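Local atomic coordinates of Asp/Glu-specific dipeptidyl-peptidase (Flavobacterium psychrophilum, PDB entry 5JXF), a protein that removes dipeptides from the N-terminus of oligopeptides as a serine peptidase of family S46, strictly requiring Asp or Glu at the P1 position. Residues F323-N328 with G619-D624; D114-T119 with I330-A335; Q108-V113 with D129-E134. One frame throughout, in Å; residues are numbered along the deposited sequence.

Interaction 1 of 3, residues F323-N328 with G619-D624; sequences FMRKDN and GDYEFD
Arg-325 lays its side chain over one face of the Tyr-621 ring, and this stack makes up most of the contact. Its CG sits above the ring in a CH-pi contact, 3.7 Å from the Tyr-621 ring centroid and 17° off the normal. A bend at chi3 (90°) then lets the guanidinium settle nearly flat on the tyrosine, the two planes 21° apart, as an off-centre cation-pi pair with Arg-325 CZ 4.5 Å from the ring centroid. The guanidinium has slid toward the root of the ring, so that Arg-325 NH2 lies 3.7 Å from Tyr-621 CB.

Packing adds the far end of the ring: Tyr-621 OH meets Met-324 CB at 3.6 Å, while the carbonyl O of Met-324 lies at the ring edge.

The opposite charges of Arg-325 NH1 and Glu-622 OE2, 4.5 Å apart, may attract weakly but form no salt bridge; Arg-325 NH1 has one with Asp-321. In the tyrosine's loop, Asp-620 OD1 accepts from Glu-622 N (2.7 Å), an Asx turn, and from Phe-623 N (2.8 Å), which extends it to an Asx motif, the two on opposite faces of the carboxylate.

The contact sets the C-terminal end of helix 295-325 against the loop between helices 609-615 and 627-635; Met-324 also packs on helix 328-357, and Glu-622 and Phe-623 on helix 224-227.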
loop_
_atom_site.group_PDB
_atom_site.type_symbol
_atom_site.label_atom_id
_atom_site.label_comp_id
_atom_site.label_asym_id
_atom_site.label_seq_id
_atom_site.Cartn_x
_atom_site.Cartn_y
_atom_site.Cartn_z
ATOM N N PHE A 323 -6.809 -23.659 -7.440
ATOM C CA PHE A 323 -6.364 -24.776 -8.269
ATOM C C PHE A 323 -5.100 -24.467 -9.070
ATOM O O PHE A 323 -4.303 -25.365 -9.352
ATOM C CB PHE A 323 -7.471 -25.206 -9.229
ATOM C CG PHE A 323 -8.583 -25.972 -8.575
ATOM C CD1 PHE A 323 -9.699 -25.317 -8.085
ATOM C CD2 PHE A 323 -8.510 -27.351 -8.456
ATOM C CE1 PHE A 323 -10.723 -26.024 -7.492
ATOM C CE2 PHE A 323 -9.529 -28.062 -7.863
ATOM C CZ PHE A 323 -10.636 -27.399 -7.377
ATOM N N MET A 324 -4.920 -23.203 -9.440
ATOM C CA MET A 324 -3.790 -22.810 -10.276
ATOM C C MET A 324 -2.489 -22.637 -9.476
ATOM O O MET A 324 -1.401 -22.828 -10.014
ATOM C CB MET A 324 -4.110 -21.521 -11.024
ATOM C CG MET A 324 -5.311 -21.631 -11.945
ATOM S SD MET A 324 -5.905 -20.009 -12.456
ATOM C CE MET A 324 -4.544 -19.467 -13.466
ATOM N N ARG A 325 -2.593 -22.262 -8.205
ATOM C CA ARG A 325 -1.394 -22.139 -7.370
ATOM C C ARG A 325 -0.903 -23.517 -6.926
ATOM O O ARG A 325 0.210 -23.658 -6.424
ATOM C CB ARG A 325 -1.665 -21.249 -6.150
ATOM C CG ARG A 325 -2.050 -19.816 -6.496
ATOM C CD ARG A 325 -2.544 -19.044 -5.272
ATOM N NE ARG A 325 -1.464 -18.358 -4.576
ATOM C CZ ARG A 325 -1.267 -17.043 -4.610
ATOM N NH1 ARG A 325 -2.092 -16.267 -5.291
ATOM N NH2 ARG A 325 -0.253 -16.503 -3.944
ATOM N N LYS A 326 -1.737 -24.533 -7.124
ATOM C CA LYS A 326 -1.428 -25.887 -6.666
ATOM C C LYS A 326 -1.133 -26.872 -7.805
ATOM O O LYS A 326 -0.854 -28.046 -7.553
ATOM C CB LYS A 326 -2.584 -26.426 -5.817
ATOM C CG LYS A 326 -2.873 -25.608 -4.567
ATOM C CD LYS A 326 -4.009 -26.220 -3.753
ATOM C CE LYS A 326 -4.605 -25.214 -2.777
ATOM N NZ LYS A 326 -3.595 -24.209 -2.326
ATOM N N ASP A 327 -1.199 -26.391 -9.047
ATOM C CA ASP A 327 -1.021 -27.235 -10.229
ATOM C C ASP A 327 -0.694 -26.372 -11.447
ATOM O O ASP A 327 -1.523 -25.562 -11.875
ATOM C CB ASP A 327 -2.287 -28.072 -10.487
ATOM C CG ASP A 327 -2.067 -29.205 -11.495
ATOM O OD1 ASP A 327 -1.172 -29.100 -12.361
ATOM O OD2 ASP A 327 -2.801 -30.216 -11.413
ATOM N N ASN A 328 0.505 -26.546 -12.005
ATOM C CA ASN A 328 0.930 -25.769 -13.171
ATOM C C ASN A 328 0.124 -26.114 -14.429
ATOM O O ASN A 328 -0.160 -25.240 -15.255
ATOM C CB ASN A 328 2.424 -25.977 -13.442
ATOM C CG ASN A 328 2.998 -24.939 -14.401
ATOM O OD1 ASN A 328 2.689 -23.747 -14.314
ATOM N ND2 ASN A 328 3.836 -25.393 -15.326
ATOM N N GLY A 619 10.539 -17.212 -5.170
ATOM C CA GLY A 619 9.604 -18.296 -5.427
ATOM C C GLY A 619 8.135 -17.950 -5.270
ATOM O O GLY A 619 7.288 -18.838 -5.226
ATOM N N ASP A 620 7.833 -16.661 -5.178
ATOM C CA ASP A 620 6.451 -16.210 -5.063
ATOM C C ASP A 620 5.660 -16.322 -6.383
ATOM O O ASP A 620 6.195 -16.113 -7.471
ATOM C CB ASP A 620 6.421 -14.769 -4.557
ATOM C CG ASP A 620 5.015 -14.262 -4.338
ATOM O OD1 ASP A 620 4.421 -13.716 -5.298
ATOM O OD2 ASP A 620 4.503 -14.413 -3.207
ATOM N N TYR A 621 4.382 -16.666 -6.257
ATOM C CA TYR A 621 3.449 -16.776 -7.384
ATOM C C TYR A 621 3.513 -15.548 -8.308
ATOM O O TYR A 621 3.630 -15.681 -9.531
ATOM C CB TYR A 621 2.024 -16.969 -6.847
ATOM C CG TYR A 621 1.004 -17.447 -7.864
ATOM C CD1 TYR A 621 1.009 -18.758 -8.323
ATOM C CD2 TYR A 621 0.041 -16.582 -8.362
ATOM C CE1 TYR A 621 0.076 -19.201 -9.254
ATOM C CE2 TYR A 621 -0.896 -17.010 -9.287
ATOM C CZ TYR A 621 -0.875 -18.317 -9.731
ATOM O OH TYR A 621 -1.808 -18.730 -10.653
ATOM N N GLU A 622 3.477 -14.361 -7.707
ATOM C CA GLU A 622 3.428 -13.103 -8.447
ATOM C C GLU A 622 4.769 -12.369 -8.534
ATOM O O GLU A 622 5.144 -11.884 -9.598
ATOM C CB GLU A 622 2.387 -12.172 -7.817
ATOM C CG GLU A 622 1.008 -12.806 -7.606
ATOM C CD GLU A 622 0.039 -11.887 -6.861
ATOM O OE1 GLU A 622 0.507 -10.923 -6.217
ATOM O OE2 GLU A 622 -1.188 -12.124 -6.926
ATOM N N PHE A 623 5.499 -12.272 -7.426
ATOM C CA PHE A 623 6.672 -11.400 -7.413
ATOM C C PHE A 623 8.015 -12.122 -7.428
ATOM O O PHE A 623 9.031 -11.525 -7.066
ATOM C CB PHE A 623 6.642 -10.475 -6.193
ATOM C CG PHE A 623 5.477 -9.528 -6.165
ATOM C CD1 PHE A 623 5.531 -8.311 -6.832
ATOM C CD2 PHE A 623 4.330 -9.847 -5.460
ATOM C CE1 PHE A 623 4.454 -7.420 -6.799
ATOM C CE2 PHE A 623 3.246 -8.963 -5.417
ATOM C CZ PHE A 623 3.316 -7.746 -6.100
ATOM N N ASP A 624 8.045 -13.385 -7.839
ATOM C CA ASP A 624 9.334 -14.039 -8.087
ATOM C C ASP A 624 10.009 -13.368 -9.293
ATOM O O ASP A 624 9.332 -12.802 -10.146
ATOM C CB ASP A 624 9.142 -15.541 -8.322
ATOM C CG ASP A 624 10.447 -16.314 -8.334
ATOM O OD1 ASP A 624 11.508 -15.747 -7.981
ATOM O OD2 ASP A 624 10.403 -17.513 -8.678
#

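Interaction 2 of 3, residues D114-T119 with I330-A335; sequences DHDYLT and IKIQYA
Leu-118, Ile-332 and Ala-335 form a small, buried apolar contact between the start of the short helix 117-120 and the N-terminal part of the long helix 328-357. The leucine does its touching through one methyl. Leu-118 CD1 reaches Ala-335 CB at 3.9 Å and the backbone Ile-332 CA at 4.0 Å, with Ile-332 CG2 slightly farther off at 4.2 Å. That methyl therefore lies against the helix surface where residues one turn apart, Ile-332 and Ala-335, present themselves.

The chymotrypsin-like part of this S46 peptidase, to which helix 100-109 with His-101 of the probable charge relay belongs, is here in touch with the helical part of the chain. Phe-104 of helix 100-109 packs on both Leu-118 and Ala-335, and Leu-118 lies about 9 Å from His-101, side chain to side chain.

Ile-332 uses its other branch on a different neighbour. With CG1 anti to the carbonyl carbon (chi1 -65°) and the chain extended beyond it, its CD1 is carried to the carboxylate of Asp-116, 3.8 Å from Asp-116 OD1. This is van der Waals packing of a methyl against an acid whose oxygens are engaged by other groups. Asp-116 is the N-cap of helix 117-120: its OD1 accepts a weak capping bond from Thr-119 N at 3.3 Å. Its OD2 also lies by the hydroxyl of Thr-119, but that separation is shorter than expected and its exact length doubtful. The same OD2 accepts from Asn-328 ND2 near the beginning of the long helix, so one carboxylate serves the first turns of both helices.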
loop_
_atom_site.group_PDB
_atom_site.type_symbol
_atom_site.label_atom_id
_atom_site.label_comp_id
_atom_site.label_asym_id
_atom_site.label_seq_id
_atom_site.Cartn_x
_atom_site.Cartn_y
_atom_site.Cartn_z
ATOM N N ASP A 114 5.759 -29.445 -21.432
ATOM C CA ASP A 114 7.123 -29.690 -21.879
ATOM C C ASP A 114 7.674 -28.407 -22.519
ATOM O O ASP A 114 8.878 -28.142 -22.491
ATOM C CB ASP A 114 7.142 -30.904 -22.829
ATOM C CG ASP A 114 8.530 -31.216 -23.411
ATOM O OD1 ASP A 114 9.407 -30.336 -23.466
ATOM O OD2 ASP A 114 8.767 -32.399 -23.773
ATOM N N HIS A 115 6.776 -27.595 -23.063
ATOM C CA HIS A 115 7.135 -26.298 -23.619
ATOM C C HIS A 115 6.329 -25.138 -23.024
ATOM O O HIS A 115 5.503 -24.524 -23.709
ATOM C CB HIS A 115 6.961 -26.342 -25.128
ATOM C CG HIS A 115 7.874 -27.321 -25.777
ATOM N ND1 HIS A 115 9.242 -27.253 -25.627
ATOM C CD2 HIS A 115 7.626 -28.422 -26.522
ATOM C CE1 HIS A 115 9.800 -28.259 -26.274
ATOM N NE2 HIS A 115 8.843 -28.980 -26.829
ATOM N N ASP A 116 6.619 -24.812 -21.765
ATOM C CA ASP A 116 5.877 -23.801 -21.007
ATOM C C ASP A 116 6.368 -22.385 -21.312
ATOM O O ASP A 116 7.117 -21.802 -20.532
ATOM C CB ASP A 116 5.988 -24.101 -19.504
ATOM C CG ASP A 116 5.005 -23.299 -18.663
ATOM O OD1 ASP A 116 4.192 -22.561 -19.250
ATOM O OD2 ASP A 116 5.029 -23.437 -17.412
ATOM N N TYR A 117 5.924 -21.837 -22.444
ATOM C CA TYR A 117 6.309 -20.491 -22.863
ATOM C C TYR A 117 5.729 -19.416 -21.960
ATOM O O TYR A 117 6.307 -18.338 -21.839
ATOM C CB TYR A 117 5.876 -20.225 -24.311
ATOM C CG TYR A 117 6.484 -21.189 -25.293
ATOM C CD1 TYR A 117 7.859 -21.260 -25.453
ATOM C CD2 TYR A 117 5.687 -22.026 -26.063
ATOM C CE1 TYR A 117 8.432 -22.139 -26.343
ATOM C CE2 TYR A 117 6.254 -22.914 -26.965
ATOM C CZ TYR A 117 7.631 -22.964 -27.099
ATOM O OH TYR A 117 8.214 -23.840 -27.986
ATOM N N LEU A 118 4.573 -19.696 -21.361
ATOM C CA LEU A 118 4.018 -18.821 -20.334
ATOM C C LEU A 118 5.098 -18.554 -19.276
ATOM O O LEU A 118 5.431 -17.409 -18.995
ATOM C CB LEU A 118 2.763 -19.439 -19.696
ATOM C CG LEU A 118 1.484 -19.436 -20.556
ATOM C CD1 LEU A 118 0.409 -20.366 -20.003
ATOM C CD2 LEU A 118 0.931 -18.025 -20.684
ATOM N N THR A 119 5.672 -19.622 -18.728
ATOM C CA THR A 119 6.700 -19.492 -17.697
ATOM C C THR A 119 8.046 -19.042 -18.265
ATOM O O THR A 119 8.656 -18.111 -17.755
ATOM C CB THR A 119 6.901 -20.811 -16.941
ATOM O OG1 THR A 119 5.646 -21.254 -16.411
ATOM C CG2 THR A 119 7.894 -20.625 -15.785
ATOM N N ILE A 330 -2.960 -26.974 -14.626
ATOM C CA ILE A 330 -4.216 -26.242 -14.497
ATOM C C ILE A 330 -3.959 -24.743 -14.694
ATOM O O ILE A 330 -4.811 -24.020 -15.221
ATOM C CB ILE A 330 -4.887 -26.516 -13.123
ATOM C CG1 ILE A 330 -5.324 -27.979 -13.031
ATOM C CG2 ILE A 330 -6.086 -25.608 -12.892
ATOM C CD1 ILE A 330 -6.143 -28.302 -11.803
ATOM N N LYS A 331 -2.773 -24.282 -14.304
ATOM C CA LYS A 331 -2.386 -22.895 -14.557
ATOM C C LYS A 331 -2.213 -22.600 -16.058
ATOM O O LYS A 331 -2.526 -21.503 -16.518
ATOM C CB LYS A 331 -1.097 -22.541 -13.811
ATOM C CG LYS A 331 -0.812 -21.045 -13.780
ATOM C CD LYS A 331 0.542 -20.717 -13.169
ATOM C CE LYS A 331 0.658 -19.221 -12.924
ATOM N NZ LYS A 331 1.991 -18.837 -12.376
ATOM N N ILE A 332 -1.704 -23.567 -16.813
ATOM C CA ILE A 332 -1.539 -23.387 -18.255
ATOM C C ILE A 332 -2.915 -23.390 -18.935
ATOM O O ILE A 332 -3.142 -22.683 -19.917
ATOM C CB ILE A 332 -0.641 -24.487 -18.868
ATOM C CG1 ILE A 332 0.778 -24.387 -18.321
ATOM C CG2 ILE A 332 -0.608 -24.389 -20.385
ATOM C CD1 ILE A 332 1.711 -25.404 -18.909
ATOM N N GLN A 333 -3.829 -24.186 -18.390
ATOM C CA GLN A 333 -5.205 -24.230 -18.860
ATOM C C GLN A 333 -5.955 -22.920 -18.634
ATOM O O GLN A 333 -6.729 -22.476 -19.496
ATOM C CB GLN A 333 -5.968 -25.357 -18.170
ATOM C CG GLN A 333 -5.728 -26.731 -18.741
ATOM C CD GLN A 333 -6.671 -27.754 -18.152
ATOM O OE1 GLN A 333 -6.938 -27.752 -16.946
ATOM N NE2 GLN A 333 -7.194 -28.633 -19.002
ATOM N N TYR A 334 -5.734 -22.308 -17.471
ATOM C CA TYR A 334 -6.607 -21.225 -17.038
ATOM C C TYR A 334 -5.972 -19.847 -17.103
ATOM O O TYR A 334 -6.657 -18.849 -16.865
ATOM C CB TYR A 334 -7.115 -21.501 -15.614
ATOM C CG TYR A 334 -8.334 -22.389 -15.608
ATOM C CD1 TYR A 334 -8.213 -23.772 -15.685
ATOM C CD2 TYR A 334 -9.608 -21.844 -15.558
ATOM C CE1 TYR A 334 -9.334 -24.593 -15.700
ATOM C CE2 TYR A 334 -10.734 -22.657 -15.568
ATOM C CZ TYR A 334 -10.589 -24.026 -15.642
ATOM O OH TYR A 334 -11.707 -24.819 -15.664
ATOM N N ALA A 335 -4.687 -19.795 -17.451
ATOM C CA ALA A 335 -3.914 -18.557 -17.417
ATOM C C ALA A 335 -4.634 -17.417 -18.112
ATOM O O ALA A 335 -4.912 -16.378 -17.506
ATOM C CB ALA A 335 -2.546 -18.771 -18.054
#

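Interaction 3 of 3, residues Q108-V113 with D129-E134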
loop_
_atom_site.group_PDB
_atom_site.type_symbol
_atom_site.label_atom_id
_atom_site.label_comp_id
_atom_site.label_asym_id
_atom_site.label_seq_id
_atom_site.Cartn_x
_atom_site.Cartn_y
_atom_site.Cartn_z
ATOM N N GLN A 108 -0.197 -18.710 -24.398
ATOM C CA GLN A 108 -0.848 -19.804 -23.665
ATOM C C GLN A 108 -1.243 -20.884 -24.631
ATOM O O GLN A 108 -1.157 -22.072 -24.326
ATOM C CB GLN A 108 -2.098 -19.327 -22.909
ATOM C CG GLN A 108 -2.800 -20.422 -22.075
ATOM C CD GLN A 108 -3.924 -21.155 -22.822
ATOM O OE1 GLN A 108 -4.365 -20.735 -23.902
ATOM N NE2 GLN A 108 -4.399 -22.252 -22.237
ATOM N N ASN A 109 -1.692 -20.453 -25.806
ATOM C CA ASN A 109 -2.118 -21.396 -26.817
ATOM C C ASN A 109 -0.948 -22.265 -27.296
ATOM O O ASN A 109 -1.179 -23.444 -27.571
ATOM C CB ASN A 109 -2.784 -20.691 -28.002
ATOM C CG ASN A 109 -3.421 -21.675 -28.976
ATOM O OD1 ASN A 109 -4.118 -22.613 -28.571
ATOM N ND2 ASN A 109 -3.189 -21.461 -30.267
ATOM N N HIS A 110 0.297 -21.764 -27.392
ATOM C CA HIS A 110 1.298 -22.779 -27.740
ATOM C C HIS A 110 2.082 -23.252 -26.515
ATOM O O HIS A 110 3.175 -23.790 -26.663
ATOM C CB HIS A 110 2.327 -22.378 -28.819
ATOM C CG HIS A 110 1.755 -21.648 -30.001
ATOM N ND1 HIS A 110 2.242 -21.848 -31.280
ATOM C CD2 HIS A 110 0.962 -20.573 -30.076
ATOM C CE1 HIS A 110 1.630 -21.022 -32.110
ATOM N NE2 HIS A 110 0.894 -20.189 -31.402
ATOM N N SER A 111 1.572 -23.043 -25.310
ATOM C CA SER A 111 2.295 -23.567 -24.156
ATOM C C SER A 111 1.751 -24.938 -23.763
ATOM O O SER A 111 0.613 -25.288 -24.077
ATOM C CB SER A 111 2.209 -22.590 -22.986
ATOM O OG SER A 111 2.872 -21.384 -23.318
ATOM N N SER A 112 2.597 -25.717 -23.097
ATOM C CA SER A 112 2.240 -27.031 -22.576
ATOM C C SER A 112 3.176 -27.339 -21.407
ATOM O O SER A 112 3.893 -26.456 -20.940
ATOM C CB SER A 112 2.343 -28.108 -23.659
ATOM O OG SER A 112 3.685 -28.279 -24.071
ATOM N N VAL A 113 3.185 -28.583 -20.941
ATOM C CA VAL A 113 4.024 -28.941 -19.800
ATOM C C VAL A 113 5.505 -29.040 -20.192
ATOM O O VAL A 113 6.392 -28.731 -19.400
ATOM C CB VAL A 113 3.568 -30.267 -19.163
ATOM C CG1 VAL A 113 2.311 -30.044 -18.331
ATOM C CG2 VAL A 113 3.333 -31.330 -20.232
ATOM N N ASP A 129 11.516 -20.112 -37.251
ATOM C CA ASP A 129 11.115 -20.664 -35.965
ATOM C C ASP A 129 9.894 -19.944 -35.418
ATOM O O ASP A 129 9.330 -20.347 -34.404
ATOM C CB ASP A 129 12.262 -20.566 -34.958
ATOM C CG ASP A 129 13.551 -21.182 -35.480
ATOM O OD1 ASP A 129 13.484 -22.070 -36.361
ATOM O OD2 ASP A 129 14.633 -20.758 -35.022
ATOM N N GLU A 130 9.495 -18.864 -36.079
ATOM C CA GLU A 130 8.396 -18.066 -35.573
ATOM C C GLU A 130 7.110 -18.878 -35.651
ATOM O O GLU A 130 6.919 -19.647 -36.576
ATOM C CB GLU A 130 8.315 -16.752 -36.340
ATOM C CG GLU A 130 9.644 -16.008 -36.283
ATOM C CD GLU A 130 9.690 -14.758 -37.136
ATOM O OE1 GLU A 130 8.732 -14.527 -37.902
ATOM O OE2 GLU A 130 10.690 -14.005 -37.040
ATOM N N LEU A 131 6.258 -18.751 -34.642
ATOM C CA LEU A 131 5.112 -19.641 -34.519
ATOM C C LEU A 131 3.838 -19.050 -35.126
ATOM O O LEU A 131 3.328 -18.023 -34.686
ATOM C CB LEU A 131 4.862 -20.007 -33.052
ATOM C CG LEU A 131 6.041 -20.481 -32.202
ATOM C CD1 LEU A 131 5.554 -20.898 -30.823
ATOM C CD2 LEU A 131 6.792 -21.617 -32.879
ATOM N N PRO A 132 3.321 -19.719 -36.153
ATOM C CA PRO A 132 2.046 -19.386 -36.797
ATOM C C PRO A 132 0.896 -19.333 -35.803
ATOM O O PRO A 132 0.836 -20.157 -34.890
ATOM C CB PRO A 132 1.847 -20.537 -37.781
ATOM C CG PRO A 132 3.231 -20.982 -38.105
ATOM C CD PRO A 132 4.010 -20.830 -36.829
ATOM N N ASN A 133 -0.010 -18.382 -35.973
ATOM C CA ASN A 133 -1.152 -18.296 -35.089
ATOM C C ASN A 133 -2.477 -18.325 -35.840
ATOM O O ASN A 133 -2.816 -17.376 -36.542
ATOM C CB ASN A 133 -1.047 -17.034 -34.236
ATOM C CG ASN A 133 0.202 -17.032 -33.371
ATOM O OD1 ASN A 133 0.333 -17.861 -32.482
ATOM N ND2 ASN A 133 1.117 -16.101 -33.622
ATOM N N GLU A 134 -3.228 -19.412 -35.701
ATOM C CA GLU A 134 -4.542 -19.457 -36.323
ATOM C C GLU A 134 -5.444 -18.433 -35.653
ATOM O O GLU A 134 -5.387 -18.246 -34.430
ATOM C CB GLU A 134 -5.165 -20.851 -36.242
ATOM C CG GLU A 134 -4.324 -21.937 -36.875
ATOM C CD GLU A 134 -5.161 -23.101 -37.379
ATOM O OE1 GLU A 134 -6.323 -22.877 -37.787
ATOM O OE2 GLU A 134 -4.658 -24.244 -37.362
HETATM O O HOH W 1 -2.399 -18.820 -31.349
#
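His-110 is approached first by Leu-131, whose CD1 lies 3.5 Å from His-110 ND1, with Leu-131 CB equally near His-110 CE1. The two side chains run past one another in opposite directions, and the leucine methyl comes to the imidazole obliquely.

Pro-132 contributes its carbonyl: Pro-132 O lies in the ring plane at the edge, 3.0 Å from His-110 CE1. It is not hydrogen-bonded to the neighbouring NE2, where the angle is poor.

At Asn-133 the contact becomes polar. His-110 NE2 donates to Asn-133 OD1 over 2.6 Å, with an N-H...O angle of 150°, the amide turned almost at right angles (83°) to the imidazole. A water accepting from Asn-109 ND2 donates to the same Asn-133 OD1 at 3.1 Å, giving that oxygen two donors, while Asn-133 ND2 is held by the carbonyl of Val-209. Replacing His-110 with an alanine would probably leave Asn-133 OD1 without its direct donor from the 108-113 segment and open a gap beside Leu-131.

His-110 is the first residue to depart from helical geometry after helix 100-109, and Leu-131 is bonded through its backbone to Leu-211 of strand 197-214. The residue leaving helix 100-109 is thus tied to the loop that runs into strand 138-146, beside strand 197-214 of the antiparallel sheet.

Interaction 2 stands between the other two, its centre about 11 Å from each, while the centres of interactions 1 and 3 are about 22 Å apart. Interactions 1 and 2 lie on consecutive helices, 295-325 and 328-357: Met-324 SD packs on Tyr-334 CB at 3.7 Å, and Lys-331 makes a cation-pi contact with Tyr-621. Interactions 2 and 3 are joined by probable hydrogen bonds, Gln-108 NE2 to Ile-332 O at 2.7 Å and Leu-118 N with Ser-111 OG at 3.1 Å. The bound arginine lies about 10 Å from the side chains of Met-324 and Ala-335, so interactions 1 and 2 pack near the dipeptide pocket without lining it.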